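Local coordinates for 1-carboxybiuret hydrolase subunit AtzE (Pseudomonas sp., PDB 6C62), which hydrolyses 1-carboxybiuret to urea-1,3-dicarboxylate and ammonia, a step in the bacterial degradation of atrazine, at residues G183-K188 with A413-P418. Numbering follows the deposited sequence.
Sequences GVWGLK and AAPTWP
Pro415 lays its ring carbon CD over the pyrrole part of the Trp185 indole, 3.6 Å from the centroid of the five-membered ring and 13° off its normal, a CH-pi contact well over the face. The benzo end is met less squarely by Ala414, whose CB lies 3.6 Å from Trp185 CZ3. Chi1 of -69° keeps CG of Trp185 anti to its own carbonyl carbon and beside its backbone N, and the indole lies across Ala414 and Pro415. Beside this packing, Gly186 and Ala413 form an antiparallel hydrogen-bonded pair: Gly186 N reaches Ala413 O at 3.1 Å, and Ala413 N reaches Gly186 O at 2.7 Å. Were Trp185 replaced by an alanine, the Pro415 ring would probably lose its aromatic partner and a gap would open beside Ala414. Past Pro415 the contact thins: the partly exposed Trp417 comes only to 4.3 Å, from CZ2 to Gly183 CA, and its NE1 is hydrogen-bonded to Arg454 O. Pro415 CB, by contrast, sits 3.4 Å from Gly183 C. Here strands 185-188 and 411-416 pair as neighbours within the central mixed beta-sheet that, flanked by helices, is the hallmark of the amidase family fold.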
loop_
_atom_site.group_PDB
_atom_site.type_symbol
_atom_site.label_atom_id
_atom_site.label_comp_id
_atom_site.label_asym_id
_atom_site.label_seq_id
_atom_site.Cartn_x
_atom_site.Cartn_y
_atom_site.Cartn_z
ATOM N N GLY A 183 2.295 25.498 24.538
ATOM C CA GLY A 183 1.612 26.710 24.261
ATOM C C GLY A 183 2.125 27.460 23.048
ATOM O O GLY A 183 2.275 28.686 23.090
ATOM N N VAL A 184 2.313 26.749 21.931
ATOM C CA VAL A 184 2.712 27.402 20.713
ATOM C C VAL A 184 1.846 26.874 19.564
ATOM O O VAL A 184 0.998 26.001 19.768
ATOM C CB VAL A 184 4.212 27.173 20.404
ATOM C CG1 VAL A 184 5.103 27.679 21.548
ATOM C CG2 VAL A 184 4.507 25.689 20.138
ATOM N N TRP A 185 2.032 27.461 18.386
ATOM C CA TRP A 185 1.228 27.140 17.227
ATOM C C TRP A 185 1.857 25.944 16.487
ATOM O O TRP A 185 3.069 25.838 16.407
ATOM C CB TRP A 185 1.120 28.320 16.248
ATOM C CG TRP A 185 0.319 29.444 16.761
ATOM C CD1 TRP A 185 0.748 30.489 17.573
ATOM C CD2 TRP A 185 -1.064 29.668 16.532
ATOM N NE1 TRP A 185 -0.304 31.339 17.842
ATOM C CE2 TRP A 185 -1.421 30.862 17.212
ATOM C CE3 TRP A 185 -2.052 28.958 15.857
ATOM C CZ2 TRP A 185 -2.725 31.346 17.223
ATOM C CZ3 TRP A 185 -3.331 29.453 15.869
ATOM C CH2 TRP A 185 -3.651 30.632 16.527
ATOM N N GLY A 186 1.023 25.061 15.947
ATOM C CA GLY A 186 1.506 23.983 15.093
ATOM C C GLY A 186 0.561 23.738 13.933
ATOM O O GLY A 186 -0.674 23.993 14.040
ATOM N N LEU A 187 1.136 23.250 12.827
ATOM C CA LEU A 187 0.405 22.886 11.672
ATOM C C LEU A 187 0.870 21.515 11.215
ATOM O O LEU A 187 2.066 21.327 10.899
ATOM C CB LEU A 187 0.645 23.908 10.538
ATOM C CG LEU A 187 0.147 23.515 9.122
ATOM C CD1 LEU A 187 -1.357 23.405 9.086
ATOM C CD2 LEU A 187 0.648 24.511 8.074
ATOM N N LYS A 188 -0.056 20.572 11.171
ATOM C CA LYS A 188 0.176 19.264 10.540
ATOM C C LYS A 188 -0.573 19.348 9.248
ATOM O O LYS A 188 -1.794 19.302 9.261
ATOM C CB LYS A 188 -0.367 18.151 11.397
ATOM C CG LYS A 188 -0.092 16.793 10.771
ATOM C CD LYS A 188 -1.011 15.658 11.233
ATOM C CE LYS A 188 -2.449 15.817 10.835
ATOM N NZ LYS A 188 -2.603 15.716 9.380
ATOM N N ALA A 413 -2.999 23.480 15.365
ATOM C CA ALA A 413 -3.036 23.400 16.817
ATOM C C ALA A 413 -2.831 24.816 17.395
ATOM O O ALA A 413 -1.795 25.436 17.214
ATOM C CB ALA A 413 -2.004 22.454 17.361
ATOM N N ALA A 414 -3.902 25.349 17.942
ATOM C CA ALA A 414 -3.950 26.718 18.443
ATOM C C ALA A 414 -3.771 26.724 19.980
ATOM O O ALA A 414 -4.495 26.015 20.686
ATOM C CB ALA A 414 -5.287 27.345 18.091
ATOM N N PRO A 415 -2.816 27.509 20.498
ATOM C CA PRO A 415 -2.491 27.492 21.938
ATOM C C PRO A 415 -3.486 28.355 22.759
ATOM O O PRO A 415 -3.742 29.494 22.367
ATOM C CB PRO A 415 -1.085 28.064 21.985
ATOM C CG PRO A 415 -1.048 29.007 20.811
ATOM C CD PRO A 415 -1.912 28.372 19.737
ATOM N N THR A 416 -4.105 27.768 23.777
ATOM C CA THR A 416 -5.039 28.456 24.666
ATOM C C THR A 416 -4.641 28.236 26.128
ATOM O O THR A 416 -3.747 27.403 26.452
ATOM C CB THR A 416 -6.496 27.981 24.482
ATOM O OG1 THR A 416 -6.638 26.712 25.080
ATOM C CG2 THR A 416 -6.907 27.863 22.997
ATOM N N TRP A 417 -5.255 29.035 27.010
ATOM C CA TRP A 417 -4.793 29.174 28.385
ATOM C C TRP A 417 -6.029 29.067 29.291
ATOM O O TRP A 417 -6.536 30.067 29.736
ATOM C CB TRP A 417 -4.043 30.490 28.576
ATOM C CG TRP A 417 -2.789 30.520 27.729
ATOM C CD1 TRP A 417 -2.690 30.917 26.433
ATOM C CD2 TRP A 417 -1.504 30.088 28.111
ATOM N NE1 TRP A 417 -1.407 30.791 25.994
ATOM C CE2 TRP A 417 -0.651 30.264 27.000
ATOM C CE3 TRP A 417 -0.972 29.530 29.289
ATOM C CZ2 TRP A 417 0.712 29.922 27.037
ATOM C CZ3 TRP A 417 0.391 29.226 29.330
ATOM C CH2 TRP A 417 1.205 29.415 28.205
ATOM N N PRO A 418 -6.529 27.840 29.517
ATOM C CA PRO A 418 -7.723 27.693 30.364
ATOM C C PRO A 418 -7.457 27.998 31.880
ATOM O O PRO A 418 -6.341 27.827 32.396
ATOM C CB PRO A 418 -8.187 26.244 30.086
ATOM C CG PRO A 418 -6.933 25.529 29.692
ATOM C CD PRO A 418 -5.957 26.537 29.127
#